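Local atomic coordinates of Sodium/sialic acid symporter SiaT (Proteus mirabilis, PDB entry 5NV9), a protein that couples the inward sodium gradient to the uptake of the sialic acid N-acetylneuraminic acid across the bacterial inner membrane. Residues A[278-281]-A[282-286]; A[69-73]-A[74-78]; A[194-197]-A[198-202]. One frame throughout, in Å; residues are numbered along the deposited sequence.

Contact 1 (A[278-281]-A[282-286]); sequences AKLV and AIIPI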
ATOM      1  N   ALA A 278       3.691  -7.560 -11.723  1.00 20.11           N
ATOM      2  CA  ALA A 278       5.141  -7.805 -11.827  1.00 21.89           C
ATOM      3  C   ALA A 278       5.922  -6.959 -12.838  1.00 24.83           C
ATOM      4  O   ALA A 278       6.987  -6.440 -12.518  1.00 25.13           O
ATOM      5  CB  ALA A 278       5.425  -9.254 -12.045  1.00 24.03           C
ATOM      6  N   LYS A 279       5.388  -6.788 -14.035  1.00 27.97           N
ATOM      7  CA  LYS A 279       6.002  -5.919 -15.033  1.00 26.99           C
ATOM      8  C   LYS A 279       6.174  -4.485 -14.535  1.00 25.61           C
ATOM      9  O   LYS A 279       7.262  -3.930 -14.662  1.00 22.48           O
ATOM     10  CB  LYS A 279       5.179  -5.927 -16.282  1.00 28.77           C
ATOM     11  CG  LYS A 279       5.266  -7.272 -16.997  1.00 33.10           C
ATOM     12  CD  LYS A 279       4.177  -7.384 -18.047  1.00 39.76           C
ATOM     13  CE  LYS A 279       4.428  -8.562 -18.962  1.00 43.42           C
ATOM     14  NZ  LYS A 279       3.620  -8.355 -20.192  1.00 48.09           N
ATOM     15  N   LEU A 280       5.132  -3.939 -13.892  1.00 22.81           N
ATOM     16  CA  LEU A 280       5.182  -2.577 -13.357  1.00 22.18           C
ATOM     17  C   LEU A 280       6.197  -2.405 -12.231  1.00 22.67           C
ATOM     18  O   LEU A 280       6.924  -1.396 -12.185  1.00 20.07           O
ATOM     19  CB  LEU A 280       3.782  -2.101 -12.909  1.00 22.28           C
ATOM     20  CG  LEU A 280       2.833  -1.822 -14.074  1.00 23.42           C
ATOM     21  CD1 LEU A 280       1.363  -1.756 -13.621  1.00 23.26           C
ATOM     22  CD2 LEU A 280       3.232  -0.502 -14.740  1.00 25.52           C
ATOM     23  N   VAL A 281       6.269  -3.404 -11.322  1.00 21.83           N
ATOM     24  CA  VAL A 281       7.136  -3.351 -10.197  1.00 21.64           C
ATOM     25  C   VAL A 281       8.596  -3.525 -10.666  1.00 23.00           C
ATOM     26  O   VAL A 281       9.529  -2.997 -10.057  1.00 21.12           O
ATOM     27  CB  VAL A 281       6.714  -4.402  -9.138  1.00 22.20           C
ATOM     28  CG1 VAL A 281       7.720  -4.457  -8.017  1.00 25.08           C
ATOM     29  CG2 VAL A 281       5.339  -4.062  -8.578  1.00 22.59           C
ATOM     30  N   ALA A 282       8.798  -4.291 -11.729  1.00 23.27           N
ATOM     31  CA  ALA A 282      10.136  -4.469 -12.262  1.00 24.70           C
ATOM     32  C   ALA A 282      10.685  -3.203 -12.979  1.00 25.48           C
ATOM     33  O   ALA A 282      11.892  -3.058 -13.123  1.00 28.85           O
ATOM     34  CB  ALA A 282      10.163  -5.667 -13.217  1.00 25.24           C
ATOM     35  N   ILE A 283       9.828  -2.286 -13.398  1.00 26.43           N
ATOM     36  CA  ILE A 283      10.251  -1.179 -14.262  1.00 30.07           C
ATOM     37  C   ILE A 283      10.066   0.163 -13.592  1.00 28.55           C
ATOM     38  O   ILE A 283      11.020   0.932 -13.437  1.00 34.16           O
ATOM     39  CB  ILE A 283       9.486  -1.184 -15.586  1.00 33.31           C
ATOM     40  CG1 ILE A 283       9.783  -2.445 -16.332  1.00 36.01           C
ATOM     41  CG2 ILE A 283       9.888   0.013 -16.435  1.00 39.14           C
ATOM     42  CD1 ILE A 283      11.247  -2.758 -16.479  1.00 38.78           C
ATOM     43  N   ILE A 284       8.881   0.419 -13.079  1.00 26.67           N
ATOM     44  CA  ILE A 284       8.595   1.757 -12.505  1.00 24.88           C
ATOM     45  C   ILE A 284       9.394   2.258 -11.259  1.00 23.82           C
ATOM     46  O   ILE A 284       9.911   3.365 -11.313  1.00 19.19           O
ATOM     47  CB  ILE A 284       7.072   1.986 -12.444  1.00 25.68           C
ATOM     48  CG1 ILE A 284       6.496   1.934 -13.887  1.00 27.64           C
ATOM     49  CG2 ILE A 284       6.689   3.311 -11.796  1.00 25.68           C
ATOM     50  CD1 ILE A 284       7.093   2.894 -14.930  1.00 28.57           C
ATOM     51  N   PRO A 285       9.462   1.483 -10.117  1.00 26.38           N
ATOM     52  CA  PRO A 285      10.237   1.856  -8.928  1.00 24.40           C
ATOM     53  C   PRO A 285      11.651   2.273  -9.211  1.00 24.24           C
ATOM     54  O   PRO A 285      12.168   3.182  -8.541  1.00 23.87           O
ATOM     55  CB  PRO A 285      10.228   0.561  -8.087  1.00 24.29           C
ATOM     56  CG  PRO A 285       8.851   0.066  -8.378  1.00 26.29           C
ATOM     57  CD  PRO A 285       8.694   0.268  -9.857  1.00 25.82           C
ATOM     58  N   ILE A 286      12.303   1.614 -10.165  1.00 22.52           N
ATOM     59  CA  ILE A 286      13.625   2.016 -10.569  1.00 26.41           C
ATOM     60  C   ILE A 286      13.651   3.529 -10.869  1.00 26.99           C
ATOM     61  O   ILE A 286      14.629   4.216 -10.546  1.00 23.95           O
ATOM     62  CB  ILE A 286      14.082   1.339 -11.863  1.00 31.17           C
ATOM     63  CG1 ILE A 286      14.239  -0.151 -11.705  1.00 38.30           C
ATOM     64  CG2 ILE A 286      15.440   1.880 -12.283  1.00 32.48           C
ATOM     65  CD1 ILE A 286      14.535  -0.843 -13.035  1.00 42.07           C
TER
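Leu-280 and Ile-284, one helical turn apart, flank each other and project from the backbone in a common direction. The branch of Leu-280 that does the touching is CD2, which lies 4.2 Å from CG1 of Ile-284. In the isoleucine CG1 is set anti to the carbonyl carbon (chi1 -61°), beside the backbone N, which turns it back along the helix toward that methyl and over O of Leu-280. Both side chains continue onto Phe-55 of helix 47-58.

One residue on, Val-281 and Pro-285 have the same spacing, but here the proline ring meets backbone. CD of Pro-285 rests 3.4 Å from O of Val-281 and CG follows at 3.6 Å, so carbon occupies the place where a helical N-H would come. This is the proline kink of a transmembrane helix, here within helix 267-301 of the LeuT fold. Just ahead of it, N of Ile-284 makes the regular helical bond to O of Leu-280 at 2.8 Å, and N of Ile-283 adds a shifted one, approaching the same oxygen at 3.3 Å from above the carbonyl plane, 71° out of it. One carbonyl thus takes two donors where the helix bends. N of Ile-286 has no bond to the turn before, and O of Ala-282 is hydrogen-bonded to OH of Tyr-83.

The side chain of Val-281 touches the bound N-acetylneuraminic acid, Phe-55 and Gln-82. Pro-285 packs on Gln-82 as well, a sialic acid-binding residue. Ile-283 lies on the exposed side, its CG1 3.4 Å from O of Lys-279.

Contact 2 (A[69-73]-A[74-78]); sequences AKAYT and SDWTF
Lys-70 and Phe-78 meet across the turn that follows helix 61-73, on the periplasmic side of the transporter, and an Asx turn at Asp-75 shapes the chain between them. From CB the lysine sets out with CG anti to the backbone N (chi1 -179°), and CG passes 3.8 Å from the hydroxyl OG of Ser-74. The chain then bends at each of its remaining torsions, bringing CD over the Phe-78 ring. This is a CH-pi contact, with CD 3.7 Å from the ring centroid and only 10° off the normal. At the tip, NZ makes an off-centre cation-pi contact, 4.3 Å from the centroid. The two side chains cross at about a right angle. CD alone lies over the centre of the ring; CE is already above the CE2-CZ bond, and NZ lies farther out, near CZ and CE1. The Phe-78 ring also meets that of Phe-243, a residue of the sialic acid pocket, edge-to-face.

The carbonyl of Lys-70 closes the helix. Its oxygen accepts from both N and OG of Ser-74, which come to it from opposite faces of the carbonyl plane. The serine hydroxyl can do this because it sits between its own N and carbonyl carbon (chi1 63°), folded back toward the helix. Ser-74 is the first residue to leave helical geometry. Ala-71 CB packs on CD1 of Trp-76, whose NE1 is hydrogen-bonded to OG of Ser-293 of helix 267-301. In the Asx turn, OD1 of Asp-75 receives N of Thr-77 at 2.8 Å on its anti side and OG1 of the same threonine at 2.6 Å on its syn side.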
ATOM      1  N   ALA A  69      13.745  10.679  -1.947  1.00 22.38           N
ATOM      2  CA  ALA A  69      14.504  11.276  -0.829  1.00 23.96           C
ATOM      3  C   ALA A  69      15.562  10.314  -0.284  1.00 24.62           C
ATOM      4  O   ALA A  69      16.662  10.725   0.054  1.00 21.65           O
ATOM      5  CB  ALA A  69      13.563  11.694   0.271  1.00 26.80           C
ATOM      6  N   LYS A  70      15.236   9.012  -0.282  1.00 24.68           N
ATOM      7  CA  LYS A  70      16.107   7.991   0.212  1.00 27.42           C
ATOM      8  C   LYS A  70      17.293   7.782  -0.755  1.00 26.32           C
ATOM      9  O   LYS A  70      18.437   7.703  -0.304  1.00 26.12           O
ATOM     10  CB  LYS A  70      15.340   6.711   0.389  1.00 31.68           C
ATOM     11  CG  LYS A  70      16.179   5.561   0.943  1.00 37.39           C
ATOM     12  CD  LYS A  70      15.332   4.658   1.822  1.00 43.12           C
ATOM     13  CE  LYS A  70      15.334   5.131   3.272  1.00 45.89           C
ATOM     14  NZ  LYS A  70      16.680   4.917   3.881  1.00 47.77           N
ATOM     15  N   ALA A  71      17.065   7.763  -2.068  1.00 23.26           N
ATOM     16  CA  ALA A  71      18.217   7.579  -2.990  1.00 23.29           C
ATOM     17  C   ALA A  71      19.119   8.823  -2.948  1.00 23.92           C
ATOM     18  O   ALA A  71      20.330   8.720  -3.077  1.00 21.98           O
ATOM     19  CB  ALA A  71      17.740   7.333  -4.396  1.00 22.47           C
ATOM     20  N   TYR A  72      18.480  10.007  -2.870  1.00 24.19           N
ATOM     21  CA  TYR A  72      19.161  11.308  -2.688  1.00 24.69           C
ATOM     22  C   TYR A  72      20.171  11.327  -1.479  1.00 26.97           C
ATOM     23  O   TYR A  72      21.372  11.658  -1.665  1.00 23.21           O
ATOM     24  CB  TYR A  72      18.134  12.431  -2.527  1.00 24.05           C
ATOM     25  CG  TYR A  72      18.790  13.803  -2.489  1.00 24.85           C
ATOM     26  CD1 TYR A  72      19.364  14.277  -1.323  1.00 26.12           C
ATOM     27  CD2 TYR A  72      18.861  14.602  -3.612  1.00 26.31           C
ATOM     28  CE1 TYR A  72      19.982  15.502  -1.271  1.00 25.52           C
ATOM     29  CE2 TYR A  72      19.429  15.865  -3.546  1.00 26.97           C
ATOM     30  CZ  TYR A  72      20.000  16.284  -2.377  1.00 25.78           C
ATOM     31  OH  TYR A  72      20.631  17.476  -2.288  1.00 26.95           O
ATOM     32  N   THR A  73      19.675  10.959  -0.277  1.00 25.44           N
ATOM     33  CA  THR A  73      20.464  10.940   0.928  1.00 29.33           C
ATOM     34  C   THR A  73      21.344   9.687   1.122  1.00 27.83           C
ATOM     35  O   THR A  73      22.291   9.716   1.887  1.00 26.27           O
ATOM     36  CB  THR A  73      19.561  11.061   2.162  1.00 29.68           C
ATOM     37  OG1 THR A  73      18.697   9.925   2.188  1.00 31.12           O
ATOM     38  CG2 THR A  73      18.733  12.320   2.071  1.00 30.11           C
ATOM     39  N   SER A  74      21.025   8.578   0.482  1.00 25.69           N
ATOM     40  CA  SER A  74      21.808   7.356   0.713  1.00 24.12           C
ATOM     41  C   SER A  74      22.058   6.592  -0.568  1.00 23.79           C
ATOM     42  O   SER A  74      22.965   6.929  -1.309  1.00 21.33           O
ATOM     43  CB  SER A  74      21.143   6.447   1.784  1.00 23.99           C
ATOM     44  OG  SER A  74      19.888   6.025   1.299  1.00 25.29           O
ATOM     45  N   ASP A  75      21.311   5.507  -0.788  1.00 20.15           N
ATOM     46  CA  ASP A  75      21.625   4.644  -1.866  1.00 20.69           C
ATOM     47  C   ASP A  75      20.386   3.913  -2.440  1.00 20.72           C
ATOM     48  O   ASP A  75      19.227   4.256  -2.132  1.00 20.24           O
ATOM     49  CB  ASP A  75      22.703   3.696  -1.372  1.00 22.71           C
ATOM     50  CG  ASP A  75      22.272   2.901  -0.132  1.00 25.40           C
ATOM     51  OD1 ASP A  75      21.204   2.253  -0.155  1.00 26.25           O
ATOM     52  OD2 ASP A  75      23.027   2.850   0.851  1.00 27.01           O
ATOM     53  N   TRP A  76      20.617   2.922  -3.293  1.00 22.14           N
ATOM     54  CA  TRP A  76      19.524   2.151  -3.883  1.00 20.85           C
ATOM     55  C   TRP A  76      19.287   0.843  -3.161  1.00 22.07           C
ATOM     56  O   TRP A  76      18.512   0.049  -3.662  1.00 24.36           O
ATOM     57  CB  TRP A  76      19.830   1.802  -5.330  1.00 21.30           C
ATOM     58  CG  TRP A  76      19.712   2.911  -6.326  1.00 20.76           C
ATOM     59  CD1 TRP A  76      20.057   4.215  -6.154  1.00 22.01           C
ATOM     60  CD2 TRP A  76      19.286   2.775  -7.665  1.00 22.69           C
ATOM     61  NE1 TRP A  76      19.804   4.922  -7.300  1.00 23.47           N
ATOM     62  CE2 TRP A  76      19.313   4.061  -8.243  1.00 21.50           C
ATOM     63  CE3 TRP A  76      18.813   1.685  -8.429  1.00 22.63           C
ATOM     64  CZ2 TRP A  76      18.963   4.295  -9.571  1.00 23.31           C
ATOM     65  CZ3 TRP A  76      18.430   1.922  -9.736  1.00 24.11           C
ATOM     66  CH2 TRP A  76      18.479   3.236 -10.295  1.00 21.70           C
ATOM     67  N   THR A  77      19.899   0.581  -2.011  1.00 20.16           N
ATOM     68  CA  THR A  77      19.741  -0.775  -1.450  1.00 21.95           C
ATOM     69  C   THR A  77      18.290  -1.251  -1.249  1.00 21.60           C
ATOM     70  O   THR A  77      18.020  -2.412  -1.409  1.00 23.25           O
ATOM     71  CB  THR A  77      20.526  -0.985  -0.156  1.00 20.13           C
ATOM     72  OG1 THR A  77      20.218   0.031   0.778  1.00 20.58           O
ATOM     73  CG2 THR A  77      21.987  -0.997  -0.446  1.00 20.79           C
ATOM     74  N   PHE A  78      17.381  -0.357  -0.874  1.00 21.45           N
ATOM     75  CA  PHE A  78      15.986  -0.688  -0.698  1.00 23.57           C
ATOM     76  C   PHE A  78      15.266  -1.271  -1.913  1.00 22.01           C
ATOM     77  O   PHE A  78      14.268  -1.950  -1.766  1.00 23.11           O
ATOM     78  CB  PHE A  78      15.210   0.531  -0.241  1.00 23.73           C
ATOM     79  CG  PHE A  78      15.235   0.761   1.253  1.00 25.37           C
ATOM     80  CD1 PHE A  78      16.440   0.704   1.991  1.00 25.35           C
ATOM     81  CD2 PHE A  78      14.077   1.168   1.905  1.00 28.36           C
ATOM     82  CE1 PHE A  78      16.459   0.971   3.355  1.00 27.62           C
ATOM     83  CE2 PHE A  78      14.084   1.411   3.292  1.00 29.81           C
ATOM     84  CZ  PHE A  78      15.279   1.329   4.008  1.00 28.18           C
TER

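Contact 3 (A[194-197]-A[198-202]); sequences VLIF and IMICF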
ATOM      1  N   VAL A 194       8.550   8.710 -15.008  1.00 21.83           N
ATOM      2  CA  VAL A 194       9.481   8.619 -16.139  1.00 23.42           C
ATOM      3  C   VAL A 194       9.798  10.056 -16.668  1.00 25.52           C
ATOM      4  O   VAL A 194      10.955  10.385 -17.062  1.00 22.56           O
ATOM      5  CB  VAL A 194       8.890   7.761 -17.247  1.00 22.91           C
ATOM      6  CG1 VAL A 194       9.677   7.917 -18.526  1.00 22.84           C
ATOM      7  CG2 VAL A 194       8.840   6.315 -16.806  1.00 24.53           C
ATOM      8  N   LEU A 195       8.772  10.905 -16.649  1.00 23.64           N
ATOM      9  CA  LEU A 195       8.885  12.222 -17.222  1.00 24.69           C
ATOM     10  C   LEU A 195       9.766  13.118 -16.335  1.00 24.04           C
ATOM     11  O   LEU A 195      10.511  13.940 -16.834  1.00 22.77           O
ATOM     12  CB  LEU A 195       7.494  12.833 -17.388  1.00 26.05           C
ATOM     13  CG  LEU A 195       7.517  14.186 -18.099  1.00 28.18           C
ATOM     14  CD1 LEU A 195       8.001  14.086 -19.552  1.00 28.73           C
ATOM     15  CD2 LEU A 195       6.136  14.761 -17.988  1.00 30.09           C
ATOM     16  N   ILE A 196       9.622  12.987 -15.017  1.00 25.13           N
ATOM     17  CA  ILE A 196      10.496  13.697 -14.009  1.00 22.92           C
ATOM     18  C   ILE A 196      11.950  13.305 -14.244  1.00 23.95           C
ATOM     19  O   ILE A 196      12.841  14.157 -14.336  1.00 24.50           O
ATOM     20  CB  ILE A 196      10.119  13.354 -12.561  1.00 22.40           C
ATOM     21  CG1 ILE A 196       8.733  13.937 -12.195  1.00 23.73           C
ATOM     22  CG2 ILE A 196      11.179  13.895 -11.614  1.00 22.59           C
ATOM     23  CD1 ILE A 196       8.067  13.303 -10.990  1.00 24.98           C
ATOM     24  N   PHE A 197      12.186  12.015 -14.351  1.00 22.62           N
ATOM     25  CA  PHE A 197      13.536  11.544 -14.598  1.00 24.25           C
ATOM     26  C   PHE A 197      14.147  12.224 -15.861  1.00 22.98           C
ATOM     27  O   PHE A 197      15.197  12.846 -15.794  1.00 21.30           O
ATOM     28  CB  PHE A 197      13.603  10.016 -14.755  1.00 21.87           C
ATOM     29  CG  PHE A 197      15.009   9.530 -14.941  1.00 22.68           C
ATOM     30  CD1 PHE A 197      15.943   9.710 -13.930  1.00 22.95           C
ATOM     31  CD2 PHE A 197      15.407   8.977 -16.135  1.00 22.57           C
ATOM     32  CE1 PHE A 197      17.251   9.278 -14.102  1.00 27.29           C
ATOM     33  CE2 PHE A 197      16.707   8.575 -16.334  1.00 24.17           C
ATOM     34  CZ  PHE A 197      17.648   8.728 -15.321  1.00 23.89           C
ATOM     35  N   ILE A 198      13.472  12.088 -16.971  1.00 24.69           N
ATOM     36  CA  ILE A 198      13.886  12.707 -18.226  1.00 25.86           C
ATOM     37  C   ILE A 198      14.263  14.195 -18.153  1.00 26.27           C
ATOM     38  O   ILE A 198      15.327  14.603 -18.670  1.00 27.74           O
ATOM     39  CB  ILE A 198      12.804  12.487 -19.304  1.00 28.07           C
ATOM     40  CG1 ILE A 198      12.816  11.008 -19.693  1.00 28.88           C
ATOM     41  CG2 ILE A 198      13.087  13.360 -20.546  1.00 28.20           C
ATOM     42  CD1 ILE A 198      11.543  10.569 -20.365  1.00 30.74           C
HETATM   43  N   MSE A 199      13.394  14.973 -17.516  1.00 23.82           N
HETATM   44  CA  MSE A 199      13.590  16.367 -17.322  1.00 26.61           C
HETATM   45  C   MSE A 199      14.792  16.684 -16.481  1.00 23.54           C
HETATM   46  O   MSE A 199      15.479  17.689 -16.763  1.00 20.59           O
HETATM   47  CB  MSE A 199      12.359  17.019 -16.672  1.00 32.39           C
HETATM   48  CG  MSE A 199      11.122  16.734 -17.570  1.00 44.93           C
HETATM   49 SE   MSE A 199      10.072  18.361 -18.022  1.00 57.24          SE
HETATM   50  CE  MSE A 199      11.692  19.261 -18.714  1.00 59.93           C
ATOM     51  N   ILE A 200      15.027  15.908 -15.420  1.00 19.98           N
ATOM     52  CA  ILE A 200      16.214  16.129 -14.613  1.00 22.44           C
ATOM     53  C   ILE A 200      17.440  15.784 -15.462  1.00 20.75           C
ATOM     54  O   ILE A 200      18.428  16.480 -15.382  1.00 22.00           O
ATOM     55  CB  ILE A 200      16.289  15.299 -13.305  1.00 21.05           C
ATOM     56  CG1 ILE A 200      15.127  15.593 -12.380  1.00 21.78           C
ATOM     57  CG2 ILE A 200      17.594  15.636 -12.565  1.00 22.27           C
ATOM     58  CD1 ILE A 200      14.920  14.514 -11.328  1.00 23.80           C
ATOM     59  N   CYS A 201      17.385  14.731 -16.265  1.00 22.51           N
ATOM     60  CA  CYS A 201      18.541  14.423 -17.133  1.00 26.22           C
ATOM     61  C   CYS A 201      18.882  15.576 -18.069  1.00 29.11           C
ATOM     62  O   CYS A 201      20.070  15.841 -18.265  1.00 32.53           O
ATOM     63  CB  CYS A 201      18.351  13.193 -18.016  1.00 27.35           C
ATOM     64  SG  CYS A 201      18.376  11.594 -17.224  1.00 34.67           S
ATOM     65  N   PHE A 202      17.860  16.251 -18.609  1.00 27.37           N
ATOM     66  CA  PHE A 202      18.067  17.394 -19.516  1.00 29.78           C
ATOM     67  C   PHE A 202      18.605  18.601 -18.791  1.00 28.82           C
ATOM     68  O   PHE A 202      19.179  19.454 -19.406  1.00 30.26           O
ATOM     69  CB  PHE A 202      16.820  17.728 -20.304  1.00 29.29           C
ATOM     70  CG  PHE A 202      16.632  16.850 -21.526  1.00 37.01           C
ATOM     71  CD1 PHE A 202      17.309  17.127 -22.708  1.00 44.01           C
ATOM     72  CD2 PHE A 202      15.778  15.754 -21.499  1.00 41.60           C
ATOM     73  CE1 PHE A 202      17.134  16.328 -23.833  1.00 47.32           C
ATOM     74  CE2 PHE A 202      15.591  14.942 -22.615  1.00 42.46           C
ATOM     75  CZ  PHE A 202      16.282  15.226 -23.784  1.00 49.59           C
TER
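Phe-197 offers a ring face to the sulfur of Cys-201, one turn further along the helix, in a Cys sulfur-aromatic contact. SG stands 3.4 Å above the ring plane, displaced toward the rim, and lies nearest CZ at 3.5 Å. Two torsions make the meeting possible: CG of Phe-197 is anti to the backbone N (chi1 -177°), whereas SG of Cys-201 is anti to its carbonyl carbon (chi1 -72°), which turns the sulfur back toward the ring of the preceding turn. Both side chains also pack on Ile-208 of helix 207-217.

Ile-196 and Ile-200 run alongside each other in a shared direction, CG2 of the first 3.8 Å from CD1 of the second; they face the protein interior, Ile-196 on Ile-291 and Ile-200 on Ala-294 of helix 267-301. Val-194 and Ile-198 instead cross at a slant, where CG1 of the valine meets CD1 of the isoleucine at 3.7 Å. In Ile-198, on the surface, CG1 lies 3.3 Å from O of Val-194. Leu-195 and the selenomethionine Met-199 approach CG to CG at 4.4 Å, but CG of Met-199 comes within 3.0 Å of O of Leu-195. The selenium and CE of Met-199 turn away from the leucine, and the side chain packs on Met-324 and Pro-325.

Four successive amides, from Ile-198 to Cys-201, each bond the carbonyl four residues back, the straightest being Ile-198 N to Val-194 O (176° at the hydrogen). Such an unbroken run is that of a regular alpha-helix, here the periplasmic end of transmembrane helix 155-203.

How the contacts relate
The three centres form a nearly equilateral triangle, about 17 to 18 Å on a side, and contact 1 touches both of the others. Ile-286 CG2 packs 3.9 Å from Trp-76 CH2 of contact 2, and Ile-284 CD1 lies 4.3 Å from Val-194 CG2 of contact 3. Contacts 2 and 3 do not meet, their nearest atoms being about 7 Å apart, but helix 267-301 packs against residues of both. Distance from the bound sialic acid grades them: the side chain of Val-281 is about 4 Å from it, that of Phe-78 about 5 Å and that of Val-194 about 14 Å. A sodium ion lies about 11 Å from the side chain of Ile-284.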